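Local coordinates for CarG (Serratia, PDB 4O7J), which is an intrinsic carbapenem resistance protein and structural homologue of lysozyme inhibitors, probably helping its Serratia host withstand the antibiotic, at residues D74-D79 against S142-Y147; K106-I111 against S131-A136; R113-R118 against L125-M130. All blocks are in the same frame, centred on the assembly; numbering follows the deposited sequence.

Contact 1 (D74-D79 against S142-Y147); sequences DFLVQD and SADEAY
S142 and A143 hold the backbone of L76 from both of its polar ends. The S142 hydroxyl oxygen takes the L76 N-H, with L76 N to S142 OG at 2.8 Å and almost straight (175°). The S142 torsion puts OG opposite its own backbone N (chi1 -171°), and this turns the hydroxyl toward L76. One residue on, A143 N gives its hydrogen to L76 O at 2.8 Å. This is the tight part of the contact. The CB atoms of F75 and S142 meet at 3.7 Å, and the A143 methyl rests on V77 O. E145 curls back within its own segment, and its OE1 accepts from S142 N at 2.9 Å.

The D79 end is looser and partly exposed. D79 OD2 touches D144 CB and lies at the edge of the Y147 ring, 3.5 Å from Y147 CE2. The carboxylates of D79 and D144 are turned 77° apart. The two carboxylates carry like charges, and a long, weak ion pair from D79 to R81 probably eases this. The Y147 hydroxyl is bonded to V92 O of strand 88-96, which holds the ring beside D79.

S142 and the start of 3-10 segment 143-147 are bonded to the residues leading into strand 78-85, an outermost strand of its antiparallel sheet. There V77 and Q78 both face Y67, a classic beta bulge.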
loop_
_atom_site.group_PDB
_atom_site.type_symbol
_atom_site.label_atom_id
_atom_site.label_comp_id
_atom_site.label_asym_id
_atom_site.label_seq_id
_atom_site.Cartn_x
_atom_site.Cartn_y
_atom_site.Cartn_z
ATOM N N ASP A 74 -23.237 -3.091 -9.084
ATOM C CA ASP A 74 -22.664 -2.515 -10.284
ATOM C C ASP A 74 -22.613 -0.965 -10.181
ATOM O O ASP A 74 -22.835 -0.258 -11.109
ATOM C CB ASP A 74 -23.416 -3.049 -11.508
ATOM C CG ASP A 74 -23.541 -4.588 -11.482
ATOM O OD1 ASP A 74 -22.589 -5.265 -11.101
ATOM O OD2 ASP A 74 -24.602 -5.129 -11.815
ATOM N N PHE A 75 -22.292 -0.487 -9.002
ATOM C CA PHE A 75 -22.017 0.910 -8.822
ATOM C C PHE A 75 -21.093 1.113 -7.661
ATOM O O PHE A 75 -20.993 0.264 -6.867
ATOM C CB PHE A 75 -23.316 1.670 -8.627
ATOM C CG PHE A 75 -24.084 1.280 -7.412
ATOM C CD1 PHE A 75 -25.016 0.265 -7.448
ATOM C CD2 PHE A 75 -23.899 1.950 -6.225
ATOM C CE1 PHE A 75 -25.722 -0.060 -6.338
ATOM C CE2 PHE A 75 -24.594 1.594 -5.111
ATOM C CZ PHE A 75 -25.495 0.578 -5.170
ATOM N N LEU A 76 -20.421 2.249 -7.630
ATOM C CA LEU A 76 -19.522 2.579 -6.571
ATOM C C LEU A 76 -20.256 3.466 -5.552
ATOM O O LEU A 76 -20.959 4.437 -5.912
ATOM C CB LEU A 76 -18.353 3.331 -7.145
ATOM C CG LEU A 76 -17.467 2.469 -8.081
ATOM C CD1 LEU A 76 -16.365 3.310 -8.652
ATOM C CD2 LEU A 76 -16.901 1.296 -7.336
ATOM N N VAL A 77 -19.923 3.232 -4.312
ATOM C CA VAL A 77 -20.229 4.120 -3.204
ATOM C C VAL A 77 -19.074 5.128 -2.905
ATOM O O VAL A 77 -19.313 6.190 -2.385
ATOM C CB VAL A 77 -20.697 3.356 -1.961
ATOM C CG1 VAL A 77 -22.019 2.612 -2.250
ATOM C CG2 VAL A 77 -19.668 2.358 -1.540
ATOM N N GLN A 78 -17.833 4.776 -3.222
ATOM C CA GLN A 78 -16.724 5.639 -3.041
ATOM C C GLN A 78 -15.722 5.384 -4.164
ATOM O O GLN A 78 -15.484 4.221 -4.544
ATOM C CB GLN A 78 -16.091 5.408 -1.658
ATOM C CG GLN A 78 -14.959 6.334 -1.270
ATOM C CD GLN A 78 -14.821 6.482 0.272
ATOM O OE1 GLN A 78 -15.780 6.340 1.015
ATOM N NE2 GLN A 78 -13.660 6.802 0.726
ATOM N N ASP A 79 -15.158 6.479 -4.698
ATOM C CA ASP A 79 -14.133 6.414 -5.761
ATOM C C ASP A 79 -13.095 7.456 -5.510
ATOM O O ASP A 79 -13.307 8.387 -4.728
ATOM C CB ASP A 79 -14.724 6.609 -7.134
ATOM C CG ASP A 79 -13.897 6.036 -8.256
ATOM O OD1 ASP A 79 -12.879 5.300 -8.044
ATOM O OD2 ASP A 79 -14.291 6.338 -9.403
ATOM N N SER A 142 -23.925 6.104 -8.973
ATOM C CA SER A 142 -22.558 5.665 -8.716
ATOM C C SER A 142 -21.703 6.879 -8.478
ATOM O O SER A 142 -21.875 7.943 -9.130
ATOM C CB SER A 142 -22.044 4.835 -9.932
ATOM O OG SER A 142 -20.800 4.218 -9.624
ATOM N N ALA A 143 -20.846 6.818 -7.455
ATOM C CA ALA A 143 -20.082 8.005 -7.019
ATOM C C ALA A 143 -19.193 8.574 -8.109
ATOM O O ALA A 143 -19.073 9.791 -8.224
ATOM C CB ALA A 143 -19.232 7.678 -5.774
ATOM N N ASP A 144 -18.651 7.709 -8.963
ATOM C CA ASP A 144 -17.769 8.126 -10.044
ATOM C C ASP A 144 -18.513 8.997 -11.099
ATOM O O ASP A 144 -17.859 9.766 -11.816
ATOM C CB ASP A 144 -17.152 6.927 -10.751
ATOM C CG ASP A 144 -18.190 5.955 -11.199
ATOM O OD1 ASP A 144 -18.897 5.453 -10.304
ATOM O OD2 ASP A 144 -18.340 5.742 -12.407
ATOM N N GLU A 145 -19.833 8.908 -11.130
ATOM C CA GLU A 145 -20.559 9.768 -12.046
ATOM C C GLU A 145 -20.392 11.278 -11.735
ATOM O O GLU A 145 -20.494 12.076 -12.621
ATOM C CB GLU A 145 -22.007 9.372 -12.128
ATOM C CG GLU A 145 -22.337 8.036 -12.764
ATOM C CD GLU A 145 -23.837 7.826 -12.617
ATOM O OE1 GLU A 145 -24.236 7.173 -11.675
ATOM O OE2 GLU A 145 -24.590 8.500 -13.362
ATOM N N ALA A 146 -20.169 11.624 -10.476
ATOM C CA ALA A 146 -20.039 12.995 -10.047
ATOM C C ALA A 146 -18.748 13.644 -10.569
ATOM O O ALA A 146 -18.601 14.834 -10.535
ATOM C CB ALA A 146 -20.101 13.112 -8.537
ATOM N N TYR A 147 -17.805 12.855 -11.064
ATOM C CA TYR A 147 -16.513 13.444 -11.562
ATOM C C TYR A 147 -16.802 14.271 -12.831
ATOM O O TYR A 147 -16.004 15.112 -13.225
ATOM C CB TYR A 147 -15.465 12.376 -11.905
ATOM C CG TYR A 147 -14.862 11.724 -10.698
ATOM C CD1 TYR A 147 -14.250 12.481 -9.727
ATOM C CD2 TYR A 147 -14.881 10.380 -10.526
ATOM C CE1 TYR A 147 -13.769 11.937 -8.587
ATOM C CE2 TYR A 147 -14.361 9.820 -9.406
ATOM C CZ TYR A 147 -13.788 10.608 -8.427
ATOM O OH TYR A 147 -13.217 9.997 -7.342
#

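Contact 2 (K106-I111 against S131-A136); sequences KVSLTI and SKTVTA
T110 and T133 face each other as a non-hydrogen-bonded pair of the antiparallel strands 107-111 and 131-135. T110 can be followed outward. Its CB comes 3.7 Å from T133 OG1. There it branches. CG2 lies opposite the backbone N, and this methyl meets T133 OG1 at 3.4 Å. OG1 sits beside the backbone N (chi1 -52°) and touches T133 CG2. A water joins the two hydroxyls, 2.8 Å from T110 OG1 and 2.6 Å from T133 OG1. T133 has nearly the same torsion, which brings its hydroxyl to that water. S108 adds to this face of the sheet, its CB against T133 CG2.

The backbones are zipped on either side of this pair. L109 and V134 exchange two bonds, and L109 N to V134 O is 2.8 Å. I111 N gives to K132 O, and S131 N gives to I111 O at 2.7 Å. Beyond the last pair A136 N bonds V107 O. A second water accepts from V107 N and probably donates to A136 O, so it links the two backbones at the end of the ladder.

The other face carries L109, I111 and V134. L109 CB meets V134 CG2 at 4.1 Å. M154 of helix 152-155 lies against all three side chains, and V92 of strand 88-96 touches L109 and I111. On the T110 face T133 is partly exposed and T135 is exposed.

S131 and K132 both face I111. This is a classic beta bulge in the hairpin of strands 107-116 and 126-135.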
loop_
_atom_site.group_PDB
_atom_site.type_symbol
_atom_site.label_atom_id
_atom_site.label_comp_id
_atom_site.label_asym_id
_atom_site.label_seq_id
_atom_site.Cartn_x
_atom_site.Cartn_y
_atom_site.Cartn_z
ATOM N N LYS A 106 -27.109 11.906 -3.025
ATOM C CA LYS A 106 -26.085 12.939 -2.996
ATOM C C LYS A 106 -24.683 12.370 -2.935
ATOM O O LYS A 106 -24.461 11.279 -2.398
ATOM C CB LYS A 106 -26.233 13.887 -1.779
ATOM C CG LYS A 106 -27.397 14.852 -1.879
ATOM C CD LYS A 106 -27.298 15.800 -0.671
ATOM C CE LYS A 106 -28.584 16.552 -0.461
ATOM N NZ LYS A 106 -28.724 17.628 -1.466
ATOM N N VAL A 107 -23.768 13.061 -3.584
ATOM C CA VAL A 107 -22.402 12.630 -3.666
ATOM C C VAL A 107 -21.587 13.836 -3.249
ATOM O O VAL A 107 -21.852 14.954 -3.758
ATOM C CB VAL A 107 -21.963 12.163 -5.104
ATOM C CG1 VAL A 107 -20.467 11.865 -5.104
ATOM C CG2 VAL A 107 -22.753 10.991 -5.616
ATOM N N SER A 108 -20.603 13.653 -2.361
ATOM C CA SER A 108 -19.620 14.661 -2.030
ATOM C C SER A 108 -18.324 14.459 -2.769
ATOM O O SER A 108 -17.941 13.306 -3.050
ATOM C CB SER A 108 -19.281 14.715 -0.534
ATOM O OG SER A 108 -18.748 13.544 -0.050
ATOM N N LEU A 109 -17.627 15.580 -3.016
ATOM C CA LEU A 109 -16.309 15.547 -3.654
ATOM C C LEU A 109 -15.338 16.213 -2.788
ATOM O O LEU A 109 -15.521 17.400 -2.497
ATOM C CB LEU A 109 -16.352 16.199 -5.024
ATOM C CG LEU A 109 -17.187 15.553 -6.130
ATOM C CD1 LEU A 109 -17.528 16.588 -7.191
ATOM C CD2 LEU A 109 -16.532 14.303 -6.739
ATOM N N THR A 110 -14.374 15.416 -2.267
ATOM C CA THR A 110 -13.339 15.904 -1.346
ATOM C C THR A 110 -12.085 16.033 -2.188
ATOM O O THR A 110 -11.655 15.079 -2.846
ATOM C CB THR A 110 -13.096 15.000 -0.160
ATOM O OG1 THR A 110 -14.344 14.763 0.440
ATOM C CG2 THR A 110 -12.119 15.616 0.820
ATOM N N ILE A 111 -11.571 17.250 -2.245
ATOM C CA ILE A 111 -10.407 17.628 -3.019
ATOM C C ILE A 111 -9.225 17.685 -2.098
ATOM O O ILE A 111 -9.199 18.472 -1.094
ATOM C CB ILE A 111 -10.601 19.056 -3.621
ATOM C CG1 ILE A 111 -11.962 19.243 -4.303
ATOM C CG2 ILE A 111 -9.417 19.435 -4.491
ATOM C CD1 ILE A 111 -12.171 18.387 -5.493
ATOM N N SER A 131 -8.364 20.223 0.836
ATOM C CA SER A 131 -8.548 21.639 0.429
ATOM C C SER A 131 -9.976 22.105 0.665
ATOM O O SER A 131 -10.226 23.195 1.246
ATOM C CB SER A 131 -8.192 21.891 -1.028
ATOM O OG SER A 131 -6.915 21.384 -1.298
ATOM N N LYS A 132 -10.901 21.247 0.304
ATOM C CA LYS A 132 -12.305 21.622 0.256
ATOM C C LYS A 132 -13.132 20.356 -0.028
ATOM O O LYS A 132 -12.665 19.436 -0.697
ATOM C CB LYS A 132 -12.476 22.587 -0.914
ATOM C CG LYS A 132 -13.801 23.211 -1.183
ATOM C CD LYS A 132 -14.530 23.733 0.050
ATOM C CE LYS A 132 -15.932 24.246 -0.366
ATOM N NZ LYS A 132 -16.952 24.357 0.715
ATOM N N THR A 133 -14.374 20.346 0.463
ATOM C CA THR A 133 -15.344 19.327 0.083
ATOM C C THR A 133 -16.544 20.096 -0.514
ATOM O O THR A 133 -16.894 21.185 -0.001
ATOM C CB THR A 133 -15.739 18.440 1.247
ATOM O OG1 THR A 133 -14.607 17.742 1.753
ATOM C CG2 THR A 133 -16.790 17.427 0.839
ATOM N N VAL A 134 -17.077 19.641 -1.617
ATOM C CA VAL A 134 -18.250 20.210 -2.209
ATOM C C VAL A 134 -19.294 19.137 -2.436
ATOM O O VAL A 134 -18.969 17.964 -2.554
ATOM C CB VAL A 134 -17.984 21.023 -3.481
ATOM C CG1 VAL A 134 -16.877 22.025 -3.241
ATOM C CG2 VAL A 134 -17.655 20.115 -4.678
ATOM N N THR A 135 -20.576 19.523 -2.431
ATOM C CA THR A 135 -21.610 18.594 -2.716
ATOM C C THR A 135 -21.900 18.670 -4.173
ATOM O O THR A 135 -22.082 19.772 -4.716
ATOM C CB THR A 135 -22.891 18.917 -1.931
ATOM O OG1 THR A 135 -22.571 19.096 -0.561
ATOM C CG2 THR A 135 -23.882 17.833 -2.065
ATOM N N ALA A 136 -21.916 17.516 -4.872
ATOM C CA ALA A 136 -22.249 17.593 -6.254
ATOM C C ALA A 136 -23.705 18.136 -6.408
ATOM O O ALA A 136 -24.556 17.911 -5.578
ATOM C CB ALA A 136 -22.102 16.237 -6.925
HETATM O O HOH W 1 -25.069 15.221 -4.983
HETATM O O HOH W 2 -15.096 15.495 2.998
#

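Contact 3 (R113-R118 against L125-M130); sequences RFKVSR and LYEWSM
F114 and Y126 cross obliquely on one face of the hairpin. Their ring planes are 33° apart, so they form neither a stack nor an edge-to-face pair. The closest atoms are F114 CZ and Y126 CD1, at 3.6 Å. V116 runs alongside Y126, and its CG2 meets the ring edge at 3.8 Å from Y126 CD1. L125 CG lies over the centre of the same ring, 3.7 Å above its plane. The Y126 ring is therefore touched on a face by its neighbour in sequence and at its edge from across the strands. L125 also reaches the bent R118: its CD2 sits over a guanidinium face, 3.9 Å from R118 NH2. That guanidinium stands at 85° to the Y126 ring. W128 brings CE3 and CZ3 up to the backbone of R113 and F114.

The other face is polar. K115 and E127 lie side by side and point the same way. K115 CD touches E127 OE2 at 3.5 Å, but K115 NZ stays 4.4 Å from E127 OE2, beyond a salt bridge. R113 leaves between its backbone N and carbonyl carbon and then extends, which lays its guanidinium over S129 CB.

R113 with S129 and K115 with E127 each exchange two backbone bonds, and S117 N gives to L125 O at 2.8 Å. The short strand axes make 130°, a strong twist.

I44 of strand 37-45 lies against F114 and Y126, and F42 meets W128 edge-to-face. F114 also touches N16, a sodium ligand. S117 O bonds N32 of the second subunit, so this end of the hairpin lies at the dimer contact, beyond strands 107-116 and 126-135.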
loop_
_atom_site.group_PDB
_atom_site.type_symbol
_atom_site.label_atom_id
_atom_site.label_comp_id
_atom_site.label_asym_id
_atom_site.label_seq_id
_atom_site.Cartn_x
_atom_site.Cartn_y
_atom_site.Cartn_z
ATOM N N ARG A 113 -4.975 18.279 -1.855
ATOM C CA ARG A 113 -3.807 18.790 -2.515
ATOM C C ARG A 113 -2.584 18.201 -1.812
ATOM O O ARG A 113 -2.625 17.798 -0.610
ATOM C CB ARG A 113 -3.823 20.341 -2.451
ATOM C CG ARG A 113 -3.537 20.806 -1.050
ATOM C CD ARG A 113 -3.428 22.296 -0.868
ATOM N NE ARG A 113 -2.804 22.525 0.437
ATOM C CZ ARG A 113 -3.424 22.404 1.608
ATOM N NH1 ARG A 113 -4.736 22.097 1.680
ATOM N NH2 ARG A 113 -2.714 22.628 2.723
ATOM N N PHE A 114 -1.473 18.216 -2.517
ATOM C CA PHE A 114 -0.234 17.706 -1.996
ATOM C C PHE A 114 0.355 18.637 -0.935
ATOM O O PHE A 114 0.473 19.852 -1.180
ATOM C CB PHE A 114 0.733 17.501 -3.098
ATOM C CG PHE A 114 1.951 16.826 -2.654
ATOM C CD1 PHE A 114 3.034 17.550 -2.160
ATOM C CD2 PHE A 114 1.996 15.437 -2.670
ATOM C CE1 PHE A 114 4.162 16.882 -1.697
ATOM C CE2 PHE A 114 3.093 14.777 -2.235
ATOM C CZ PHE A 114 4.183 15.497 -1.741
ATOM N N LYS A 115 0.772 18.079 0.185
ATOM C CA LYS A 115 1.319 18.893 1.311
ATOM C C LYS A 115 2.556 18.251 1.940
ATOM O O LYS A 115 2.568 17.057 2.325
ATOM C CB LYS A 115 0.270 19.131 2.363
ATOM C CG LYS A 115 0.759 19.956 3.571
ATOM C CD LYS A 115 -0.307 20.260 4.571
ATOM C CE LYS A 115 0.166 21.392 5.484
ATOM N NZ LYS A 115 -0.623 21.389 6.746
ATOM N N VAL A 116 3.629 19.035 2.004
ATOM C CA VAL A 116 4.856 18.602 2.702
ATOM C C VAL A 116 4.974 19.231 4.075
ATOM O O VAL A 116 4.734 20.445 4.212
ATOM C CB VAL A 116 6.081 19.001 1.900
ATOM C CG1 VAL A 116 7.352 18.387 2.492
ATOM C CG2 VAL A 116 5.912 18.536 0.494
ATOM N N SER A 117 5.298 18.434 5.094
ATOM C CA SER A 117 5.326 18.926 6.497
ATOM C C SER A 117 6.699 18.507 7.015
ATOM O O SER A 117 6.893 17.401 7.436
ATOM C CB SER A 117 4.183 18.356 7.337
ATOM O OG SER A 117 2.873 18.689 6.844
ATOM N N ARG A 118 7.695 19.384 6.853
ATOM C CA ARG A 118 9.093 18.954 6.989
ATOM C C ARG A 118 9.534 19.035 8.431
ATOM O O ARG A 118 9.233 19.990 9.057
ATOM C CB ARG A 118 10.015 19.812 6.119
ATOM C CG ARG A 118 11.390 19.181 5.862
ATOM C CD ARG A 118 11.571 18.775 4.421
ATOM N NE ARG A 118 12.259 17.475 4.326
ATOM C CZ ARG A 118 12.270 16.714 3.232
ATOM N NH1 ARG A 118 11.663 17.118 2.110
ATOM N NH2 ARG A 118 12.898 15.544 3.252
ATOM N N LEU A 125 5.424 13.403 6.526
ATOM C CA LEU A 125 6.221 14.294 5.746
ATOM C C LEU A 125 5.484 14.673 4.454
ATOM O O LEU A 125 5.436 15.872 4.064
ATOM C CB LEU A 125 7.521 13.622 5.376
ATOM C CG LEU A 125 8.434 14.402 4.457
ATOM C CD1 LEU A 125 8.713 15.772 5.042
ATOM C CD2 LEU A 125 9.690 13.596 4.238
ATOM N N TYR A 126 4.891 13.651 3.816
ATOM C CA TYR A 126 4.119 13.845 2.558
ATOM C C TYR A 126 2.723 13.309 2.730
ATOM O O TYR A 126 2.525 12.118 3.094
ATOM C CB TYR A 126 4.760 13.105 1.392
ATOM C CG TYR A 126 6.197 13.468 1.137
ATOM C CD1 TYR A 126 6.580 14.755 0.771
ATOM C CD2 TYR A 126 7.168 12.526 1.256
ATOM C CE1 TYR A 126 7.899 15.067 0.503
ATOM C CE2 TYR A 126 8.486 12.844 1.074
ATOM C CZ TYR A 126 8.846 14.117 0.687
ATOM O OH TYR A 126 10.149 14.400 0.437
ATOM N N GLU A 127 1.722 14.176 2.511
ATOM C CA GLU A 127 0.313 13.767 2.639
ATOM C C GLU A 127 -0.610 14.484 1.639
ATOM O O GLU A 127 -0.250 15.496 1.073
ATOM C CB GLU A 127 -0.219 13.979 4.076
ATOM C CG GLU A 127 -0.479 15.438 4.307
ATOM C CD GLU A 127 -0.695 15.855 5.771
ATOM O OE1 GLU A 127 -0.637 15.002 6.695
ATOM O OE2 GLU A 127 -0.891 17.089 5.942
ATOM N N TRP A 128 -1.797 13.920 1.458
ATOM C CA TRP A 128 -2.888 14.545 0.742
ATOM C C TRP A 128 -3.714 15.307 1.802
ATOM O O TRP A 128 -4.256 14.733 2.772
ATOM C CB TRP A 128 -3.725 13.507 0.078
ATOM C CG TRP A 128 -3.078 12.898 -1.098
ATOM C CD1 TRP A 128 -2.578 11.672 -1.171
ATOM C CD2 TRP A 128 -2.834 13.531 -2.369
ATOM N NE1 TRP A 128 -2.058 11.454 -2.395
ATOM C CE2 TRP A 128 -2.172 12.576 -3.164
ATOM C CE3 TRP A 128 -3.057 14.810 -2.890
ATOM C CZ2 TRP A 128 -1.818 12.820 -4.458
ATOM C CZ3 TRP A 128 -2.690 15.092 -4.180
ATOM C CH2 TRP A 128 -2.046 14.093 -4.980
ATOM N N SER A 129 -3.738 16.631 1.653
ATOM C CA SER A 129 -4.353 17.477 2.613
ATOM C C SER A 129 -5.628 18.025 2.051
ATOM O O SER A 129 -5.641 18.595 0.967
ATOM C CB SER A 129 -3.412 18.657 2.963
ATOM O OG SER A 129 -4.044 19.608 3.804
ATOM N N MET A 130 -6.713 17.895 2.802
ATOM C CA MET A 130 -8.010 18.337 2.306
ATOM C C MET A 130 -8.013 19.846 2.031
ATOM O O MET A 130 -7.633 20.633 2.884
ATOM C CB MET A 130 -9.127 17.943 3.282
ATOM C CG MET A 130 -10.479 18.365 2.736
ATOM S SD MET A 130 -11.860 17.789 3.686
ATOM C CE MET A 130 -11.293 17.964 5.380
#

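Overall arrangement
Contacts 2 and 3 are two halves of one hairpin, strands 107-116 and 126-135, with centres 19 Å apart. They meet where S131 OG touches R113 CG at 3.4 Å and T110 CG2 touches M130 SD at 3.6 Å. Contact 1 joins the loop after the hairpin to strand 78-85, at the far edge of the same sheet. Its centre is 13 Å from that of contact 2, and A146 CB packs on V107 CG1 at 3.7 Å. Contact 3 is 25 Å from contact 1, centre to centre, on the opposite side of the chain's centre. The sodium ion lies near contact 3, about 7 Å from the F114 side chain.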